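Local atomic coordinates of putative phosphohydrolase (Shewanella amazonensis, PDB entry 3M1T), a protein that is of uncertain function but carries an HDOD domain, related to HD-type phosphodiesterases, and may act in signal transduction or as a phosphohydrolase. Residues A104-I115 and M263-L274; I145-I156 and M169-N178. All coordinates share one frame; numbering follows the deposited sequence. Where two conformers were deposited one is given.

Contact 1 of 2, residues A104-I115 and M263-L274; sequences ADFWGNTFEVAI and MHGQGMEMGKQL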
# COMPACT_ATOMS: atom_id res chain seq x y z
N ALA A 104 6.63 12.45 2.65
CA ALA A 104 6.45 12.61 1.20
C ALA A 104 7.18 11.51 0.42
O ALA A 104 6.65 11.00 -0.56
CB ALA A 104 6.93 14.01 0.71
N ASP A 105 8.40 11.17 0.83
CA ASP A 105 9.17 10.12 0.15
C ASP A 105 8.55 8.73 0.43
O ASP A 105 8.43 7.90 -0.48
CB ASP A 105 10.65 10.10 0.59
CG ASP A 105 11.46 11.31 0.07
OD1 ASP A 105 10.96 12.12 -0.73
OD2 ASP A 105 12.62 11.43 0.49
N PHE A 106 8.19 8.48 1.69
CA PHE A 106 7.56 7.20 2.10
C PHE A 106 6.32 6.99 1.29
O PHE A 106 6.13 5.94 0.66
CB PHE A 106 7.20 7.18 3.58
CG PHE A 106 6.45 5.93 3.99
CD1 PHE A 106 7.11 4.75 4.31
CD2 PHE A 106 5.07 5.93 3.98
CE1 PHE A 106 6.39 3.61 4.66
CE2 PHE A 106 4.35 4.79 4.27
CZ PHE A 106 5.01 3.63 4.62
N TRP A 107 5.42 7.97 1.33
CA TRP A 107 4.16 7.81 0.60
C TRP A 107 4.35 7.84 -0.90
O TRP A 107 3.66 7.15 -1.62
CB TRP A 107 3.13 8.86 1.06
CG TRP A 107 2.63 8.55 2.43
CD1 TRP A 107 2.81 9.32 3.53
CD2 TRP A 107 1.86 7.41 2.86
NE1 TRP A 107 2.22 8.74 4.63
CE2 TRP A 107 1.66 7.55 4.25
CE3 TRP A 107 1.37 6.27 2.22
CZ2 TRP A 107 0.96 6.63 4.98
CZ3 TRP A 107 0.70 5.35 2.96
CH2 TRP A 107 0.50 5.52 4.32
N GLY A 108 5.31 8.61 -1.39
CA GLY A 108 5.61 8.57 -2.81
C GLY A 108 5.95 7.16 -3.27
O GLY A 108 5.47 6.70 -4.33
N ASN A 109 6.82 6.50 -2.53
CA ASN A 109 7.20 5.14 -2.90
C ASN A 109 6.00 4.20 -2.85
O ASN A 109 5.76 3.36 -3.73
CB ASN A 109 8.30 4.61 -2.02
CG ASN A 109 8.52 3.13 -2.25
OD1 ASN A 109 9.14 2.75 -3.28
ND2 ASN A 109 7.95 2.28 -1.37
N THR A 110 5.20 4.36 -1.78
CA THR A 110 4.01 3.56 -1.63
C THR A 110 3.03 3.74 -2.78
O THR A 110 2.47 2.77 -3.27
CB THR A 110 3.39 3.74 -0.22
OG1 THR A 110 4.08 2.89 0.72
CG2 THR A 110 1.92 3.39 -0.23
N PHE A 111 2.79 4.97 -3.20
CA PHE A 111 1.93 5.22 -4.36
C PHE A 111 2.49 4.64 -5.64
O PHE A 111 1.75 4.13 -6.45
CB PHE A 111 1.68 6.73 -4.57
CG PHE A 111 0.77 7.34 -3.56
CD1 PHE A 111 -0.42 6.71 -3.20
CD2 PHE A 111 1.09 8.54 -2.96
CE1 PHE A 111 -1.25 7.27 -2.27
CE2 PHE A 111 0.26 9.10 -2.04
CZ PHE A 111 -0.90 8.48 -1.69
N GLU A 112 3.81 4.71 -5.80
CA GLU A 112 4.47 4.09 -6.98
C GLU A 112 4.12 2.62 -7.02
O GLU A 112 3.67 2.10 -8.05
CB GLU A 112 6.00 4.25 -6.97
CG GLU A 112 6.55 5.63 -7.34
CD GLU A 112 6.36 6.00 -8.81
OE1 GLU A 112 6.65 5.18 -9.76
OE2 GLU A 112 5.99 7.18 -9.03
N VAL A 113 4.28 1.95 -5.88
CA VAL A 113 3.93 0.55 -5.76
C VAL A 113 2.44 0.33 -6.05
O VAL A 113 2.06 -0.57 -6.79
CB VAL A 113 4.35 -0.04 -4.40
CG1 VAL A 113 3.70 -1.43 -4.13
CG2 VAL A 113 5.89 -0.09 -4.26
N ALA A 114 1.58 1.15 -5.45
CA ALA A 114 0.14 1.05 -5.68
C ALA A 114 -0.26 1.20 -7.12
O ALA A 114 -1.08 0.44 -7.65
CB ALA A 114 -0.61 2.08 -4.78
N ILE A 115 0.35 2.17 -7.80
CA ILE A 115 0.06 2.39 -9.23
C ILE A 115 0.46 1.19 -10.09
O ILE A 115 -0.28 0.74 -11.01
CB ILE A 115 0.75 3.71 -9.73
CG1 ILE A 115 0.06 4.93 -9.12
CG2 ILE A 115 0.82 3.73 -11.28
CD1 ILE A 115 0.91 6.21 -9.31
N MSE A 263 4.04 5.63 -16.54
CA MSE A 263 3.50 5.98 -15.21
C MSE A 263 4.56 6.27 -14.17
O MSE A 263 4.24 6.77 -13.06
CB MSE A 263 2.60 4.87 -14.74
CG MSE A 263 1.57 4.53 -15.78
SE MSE A 263 0.23 3.49 -14.95
CE MSE A 263 1.29 2.13 -14.39
N HIS A 264 5.80 5.95 -14.49
CA HIS A 264 6.90 6.06 -13.54
C HIS A 264 6.96 7.49 -13.01
O HIS A 264 6.97 8.44 -13.78
CB HIS A 264 8.25 5.76 -14.18
CG HIS A 264 9.40 5.89 -13.23
ND1 HIS A 264 10.28 6.95 -13.26
CD2 HIS A 264 9.80 5.10 -12.20
CE1 HIS A 264 11.17 6.81 -12.30
NE2 HIS A 264 10.91 5.69 -11.65
N GLY A 265 6.97 7.61 -11.69
CA GLY A 265 7.05 8.93 -11.03
C GLY A 265 5.72 9.54 -10.60
O GLY A 265 5.70 10.49 -9.81
N GLN A 266 4.62 9.06 -11.16
CA GLN A 266 3.31 9.57 -10.84
C GLN A 266 2.99 9.32 -9.37
O GLN A 266 2.20 10.07 -8.78
CB GLN A 266 2.23 8.90 -11.69
CG GLN A 266 2.22 9.32 -13.16
CD GLN A 266 1.18 8.59 -14.01
OE1 GLN A 266 0.33 7.86 -13.51
NE2 GLN A 266 1.27 8.80 -15.32
N GLY A 267 3.54 8.25 -8.80
CA GLY A 267 3.34 7.97 -7.37
C GLY A 267 4.11 8.96 -6.51
O GLY A 267 3.58 9.51 -5.53
N MSE A 268 5.36 9.23 -6.89
CA MSE A 268 6.15 10.22 -6.19
C MSE A 268 5.47 11.59 -6.21
O MSE A 268 5.52 12.31 -5.21
CB MSE A 268 7.57 10.33 -6.79
CG MSE A 268 8.33 9.02 -6.72
SE MSE A 268 8.79 8.28 -4.95
CE MSE A 268 9.45 9.86 -4.00
N GLU A 269 4.85 11.94 -7.34
CA GLU A 269 4.13 13.20 -7.46
C GLU A 269 2.91 13.20 -6.54
O GLU A 269 2.57 14.24 -5.96
CB GLU A 269 3.64 13.45 -8.88
CG GLU A 269 2.65 14.61 -8.96
CD GLU A 269 3.28 15.94 -8.55
OE1 GLU A 269 4.52 16.10 -8.73
OE2 GLU A 269 2.53 16.83 -8.07
N MSE A 270 2.23 12.06 -6.43
CA MSE A 270 1.10 11.94 -5.49
C MSE A 270 1.56 12.15 -4.06
O MSE A 270 0.89 12.87 -3.29
CB MSE A 270 0.36 10.62 -5.64
CG MSE A 270 -0.54 10.59 -6.86
SE MSE A 270 -1.21 8.80 -7.15
CE MSE A 270 -2.67 9.00 -5.92
N GLY A 271 2.70 11.56 -3.71
CA GLY A 271 3.28 11.73 -2.38
C GLY A 271 3.55 13.19 -2.04
O GLY A 271 3.31 13.63 -0.92
N LYS A 272 4.01 13.96 -3.02
CA LYS A 272 4.27 15.38 -2.81
C LYS A 272 2.99 16.20 -2.61
O LYS A 272 3.04 17.32 -2.08
CB LYS A 272 5.13 15.93 -3.97
CG LYS A 272 6.56 15.37 -3.96
CD LYS A 272 7.50 15.94 -5.06
CE LYS A 272 8.76 15.08 -5.18
N GLN A 273 1.85 15.70 -3.08
CA GLN A 273 0.59 16.40 -2.96
C GLN A 273 -0.08 16.18 -1.61
O GLN A 273 -1.09 16.83 -1.31
CB GLN A 273 -0.37 15.96 -4.07
CG GLN A 273 0.04 16.38 -5.45
CD GLN A 273 -0.03 17.89 -5.62
OE1 GLN A 273 0.66 18.45 -6.47
NE2 GLN A 273 -0.87 18.55 -4.83
N LEU A 274 0.45 15.29 -0.78
CA LEU A 274 -0.24 14.97 0.47
C LEU A 274 -0.30 16.14 1.46
O LEU A 274 -1.36 16.40 2.09
CB LEU A 274 0.37 13.72 1.13
CG LEU A 274 0.01 12.47 0.36
CD1 LEU A 274 0.79 11.32 0.91
CD2 LEU A 274 -1.48 12.13 0.38
O HOH W 1 7.26 11.87 -3.23
O HOH W 2 4.71 4.06 -11.13

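Contact 2 of 2, residues I145-I156 and M169-N178; sequences IVNGDPAVAATI and MEKELLGYDN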
# COMPACT_ATOMS: atom_id res chain seq x y z
N ILE A 145 6.86 -0.66 13.36
CA ILE A 145 8.03 -1.20 14.08
C ILE A 145 8.94 -0.09 14.60
O ILE A 145 9.40 -0.11 15.77
CB ILE A 145 8.77 -2.24 13.30
CG1 ILE A 145 7.89 -3.51 13.12
CG2 ILE A 145 10.15 -2.60 13.98
CD1 ILE A 145 8.48 -4.49 12.25
N VAL A 146 9.21 0.89 13.77
CA VAL A 146 10.03 2.04 14.21
C VAL A 146 9.38 2.76 15.38
O VAL A 146 10.05 3.10 16.37
CB VAL A 146 10.28 3.01 13.05
CG1 VAL A 146 10.97 4.35 13.54
CG2 VAL A 146 11.12 2.32 11.99
N ASN A 147 8.08 2.99 15.30
CA ASN A 147 7.40 3.67 16.38
C ASN A 147 7.19 2.87 17.63
O ASN A 147 7.28 3.41 18.72
CB ASN A 147 6.13 4.29 15.86
CG ASN A 147 6.40 5.70 15.27
OD1 ASN A 147 5.52 6.55 15.24
ND2 ASN A 147 7.66 5.94 14.86
N GLY A 148 6.96 1.57 17.48
CA GLY A 148 6.65 0.73 18.60
C GLY A 148 7.83 0.13 19.28
O GLY A 148 7.80 -0.07 20.48
N ASP A 149 8.90 -0.06 18.51
CA ASP A 149 10.11 -0.69 19.04
C ASP A 149 11.34 0.08 18.52
O ASP A 149 12.16 -0.47 17.74
CB ASP A 149 10.14 -2.16 18.64
CG ASP A 149 9.19 -2.99 19.49
OD1 ASP A 149 9.54 -3.24 20.67
OD2 ASP A 149 8.13 -3.31 18.98
N PRO A 150 11.47 1.35 18.94
CA PRO A 150 12.54 2.17 18.33
C PRO A 150 13.94 1.61 18.45
O PRO A 150 14.75 1.66 17.47
CB PRO A 150 12.40 3.52 19.03
CG PRO A 150 11.32 3.39 20.01
CD PRO A 150 10.63 2.11 19.87
N ALA A 151 14.28 1.10 19.64
CA ALA A 151 15.61 0.60 19.87
C ALA A 151 15.92 -0.65 18.99
O ALA A 151 16.95 -0.73 18.33
CB ALA A 151 15.80 0.30 21.36
N VAL A 152 15.00 -1.61 19.01
CA VAL A 152 15.10 -2.77 18.15
C VAL A 152 15.19 -2.40 16.67
O VAL A 152 16.00 -2.93 15.95
CB VAL A 152 13.98 -3.79 18.43
CG1 VAL A 152 13.94 -4.86 17.36
CG2 VAL A 152 14.24 -4.37 19.82
N ALA A 153 14.35 -1.46 16.22
CA ALA A 153 14.40 -1.04 14.84
C ALA A 153 15.74 -0.50 14.44
O ALA A 153 16.25 -0.81 13.39
CB ALA A 153 13.31 0.03 14.57
N ALA A 154 16.36 0.30 15.30
CA ALA A 154 17.67 0.82 15.02
C ALA A 154 18.75 -0.28 14.97
O ALA A 154 19.65 -0.31 14.11
CB ALA A 154 18.07 1.89 16.09
N THR A 155 18.65 -1.20 15.93
CA THR A 155 19.56 -2.35 15.98
C THR A 155 19.43 -3.17 14.72
O THR A 155 20.46 -3.62 14.14
CB THR A 155 19.26 -3.17 17.24
OG1 THR A 155 19.56 -2.34 18.37
CG2 THR A 155 20.13 -4.45 17.27
N ILE A 156 18.20 -3.32 14.24
CA ILE A 156 17.98 -4.08 12.99
C ILE A 156 18.60 -3.37 11.81
O ILE A 156 19.28 -3.95 10.99
CB ILE A 156 16.48 -4.37 12.76
CG1 ILE A 156 15.96 -5.36 13.82
CG2 ILE A 156 16.25 -4.90 11.34
CD1 ILE A 156 14.51 -5.62 13.83
N MSE A 169 15.78 -10.53 10.62
CA MSE A 169 16.11 -9.84 11.86
C MSE A 169 14.92 -9.47 12.72
O MSE A 169 14.94 -9.63 13.92
CB MSE A 169 16.93 -8.59 11.54
CG MSE A 169 18.33 -8.87 11.14
SE MSE A 169 19.51 -9.51 12.56
CE MSE A 169 19.34 -7.96 13.75
N GLU A 170 13.86 -8.97 12.09
CA GLU A 170 12.64 -8.67 12.79
C GLU A 170 12.06 -9.92 13.48
O GLU A 170 11.71 -9.87 14.66
CB GLU A 170 11.62 -8.07 11.81
CG GLU A 170 11.97 -6.62 11.41
CD GLU A 170 11.24 -6.11 10.16
OE1 GLU A 170 10.50 -6.89 9.50
OE2 GLU A 170 11.43 -4.91 9.82
N LYS A 171 11.97 -11.03 12.75
CA LYS A 171 11.55 -12.26 13.40
C LYS A 171 12.36 -12.69 14.58
O LYS A 171 11.84 -13.07 15.60
CB LYS A 171 11.27 -13.42 12.41
CG LYS A 171 9.77 -13.72 12.38
CD LYS A 171 9.33 -14.57 11.22
CE LYS A 171 7.99 -14.08 10.65
NZ LYS A 171 7.06 -15.23 10.27
N GLU A 172 13.68 -12.56 14.47
CA GLU A 172 14.52 -12.91 15.56
C GLU A 172 14.27 -12.08 16.76
O GLU A 172 14.21 -12.66 17.84
CB GLU A 172 16.03 -12.78 15.21
CG GLU A 172 16.54 -13.77 14.18
CD GLU A 172 18.04 -13.94 14.15
OE1 GLU A 172 18.70 -13.40 15.05
OE2 GLU A 172 18.53 -14.68 13.25
N LEU A 173 14.22 -10.74 16.64
CA LEU A 173 14.19 -9.88 17.80
C LEU A 173 12.77 -9.55 18.30
O LEU A 173 12.61 -9.20 19.45
CB LEU A 173 14.95 -8.58 17.50
CG LEU A 173 16.45 -8.79 17.28
CD1 LEU A 173 17.11 -7.44 16.95
CD2 LEU A 173 17.04 -9.41 18.52
N LEU A 174 11.79 -9.64 17.42
CA LEU A 174 10.40 -9.29 17.73
C LEU A 174 9.46 -10.49 17.71
O LEU A 174 8.40 -10.40 18.32
CB LEU A 174 9.87 -8.29 16.71
CG LEU A 174 10.63 -6.95 16.63
CD1 LEU A 174 10.17 -6.17 15.38
CD2 LEU A 174 10.50 -6.17 17.91
N GLY A 175 9.79 -11.53 16.97
CA GLY A 175 8.94 -12.70 16.82
C GLY A 175 7.92 -12.55 15.69
O GLY A 175 7.06 -13.46 15.48
N TYR A 176 7.97 -11.45 14.93
CA TYR A 176 7.16 -11.25 13.76
C TYR A 176 7.89 -10.27 12.87
O TYR A 176 8.89 -9.66 13.35
CB TYR A 176 5.76 -10.67 14.18
CG TYR A 176 5.83 -9.40 14.95
CD1 TYR A 176 6.04 -8.20 14.29
CD2 TYR A 176 5.85 -9.38 16.33
CE1 TYR A 176 6.17 -7.07 14.99
CE2 TYR A 176 5.94 -8.20 17.06
CZ TYR A 176 6.15 -7.04 16.38
OH TYR A 176 6.29 -5.88 17.10
N ASP A 177 7.45 -10.11 11.62
CA ASP A 177 8.08 -9.13 10.73
C ASP A 177 7.14 -8.02 10.30
O ASP A 177 5.95 -7.95 10.72
CB ASP A 177 8.75 -9.75 9.52
CG ASP A 177 7.81 -10.45 8.58
OD1 ASP A 177 6.64 -10.05 8.45
OD2 ASP A 177 8.24 -11.46 7.95
N ASN A 178 7.70 -7.09 9.54
CA ASN A 178 6.94 -5.89 9.17
C ASN A 178 5.70 -6.19 8.28
O ASN A 178 4.70 -5.46 8.34
CB ASN A 178 7.85 -4.85 8.54
CG ASN A 178 8.31 -5.25 7.19
OD1 ASN A 178 7.66 -4.96 6.23
ND2 ASN A 178 9.49 -5.95 7.09
O HOH W 3 7.16 -5.85 19.63
O HOH W 4 6.59 -3.31 16.66

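Contact 1 of 2, residues A104-I115 and M263-L274
Glu112 OE1 is gripped by two donors: the backbone N of Gly265, 3.1 Å from it, and a water that donates to it at 2.6 Å and, weakly, to Met263 O. The N-H of Gly265 points almost straight at OE1 (172°) and meets it on the syn side of the carboxylate. A bend at chi2 (-69°) turns the Glu112 carboxylate over the turn at Gly265. OE2 faces the backbone N of Gly267 and Met268, but its modelled place is doubtful.

Beyond this turn the axes of helices 104-115 and 266-272 come within 6.8 Å, at 140° between their directions. Glycines permit this: a CB on Gly108, Gly267 or Gly271 would clash with the facing segment, and Gly108 CA lies 3.5 Å from Gly267 O in a CA-H...O contact. Two knobs flank the glycines. Ile115 fits among Met263, Gln266, Gly267 and Met270, its CD1 3.4 Å from Gly267 N; Met268, a selenomethionine, lays SE 3.5 Å from Gly108 C. Met270 sets CE over one face of the Phe111 ring, toward its rim, in a Met-aromatic contact. At the far end Leu274 CD1 meets Trp107 CB at 3.4 Å.

With Gly265 at the N-cap position giving its N-H to OE1, the carboxylate lies at the N-terminal end of helix 266-272, which would probably favour its charged form.

Contact 2 of 2, residues I145-I156 and M169-N178
Ile156 and Glu170 meet at about a right angle, with Ile156 CD1 3.6 Å from Glu170 CG, the start of an apolar seam between the two segments. Beside this crossing Ile156 slides past Met169 in the opposite direction, its CG2 3.8 Å from Met169 CB. One turn back, Val152 and Leu174 also run past each other in opposite senses, and Val152 CG1 touches Leu174 CD2 at 3.7 Å. Leu173 lies across Val152 and Ile156, while the other branch of Leu174, CD1, rests on Ile145.

Ile145 CD1 rests against both the Glu170 carboxylate and Asn178, 3.7 Å from Asn178 CA. The carboxylate is fixed from its own segment. Asn178 ND2 donates at 2.8 Å to the syn lone pair of Glu170 OE1, and Asn178 N, also 2.8 Å from Glu170 OE1, comes in 51° above the carboxylate plane. A leucine in place of Glu170 would probably leave both Asn178 donors without this acceptor and the amide freer to turn, with its weak bond to Asn167 OD1 remaining.

Turned by chi1 (57°) between its backbone N and carbonyl carbon, the Tyr176 ring lies with one face against Leu174 CB, Ile145 CG1 at its edge and its OH toward Asp149. Tyr176 OH stays 3.7 Å from Asp149 OD2, too far for a direct bond; two waters bridge these oxygens instead, each donating to the carboxylate.

Helices 150-156 and 169-174 run at 142° with axes no closer than 10.3 Å, spacing set by side chains meeting between them. Two successive helices packed this way form an antiparallel alpha-hairpin, here a peripheral element of the all-helical HDOD fold.

Overall arrangement
Contact 1 joins distant parts of the sequence: residues 104-115 lie in helix 103-124, and 263-274 come near the C-terminus. Contact 2 is local, its segments only 13 residues apart at their closest ends, and both fall between the two segments of contact 1 in chain order. The two share no helix. Their centres are about 25 Å apart and their nearest atoms about 9 Å, without touching. Contact 1 is the more central, about 11 Å from the centre of the chain against about 20 Å for contact 2. Thus one contact brings the C-terminal helix back onto an HDOD helix, whereas the other packs neighbouring helices at the periphery of this single-chain, strand-free protein.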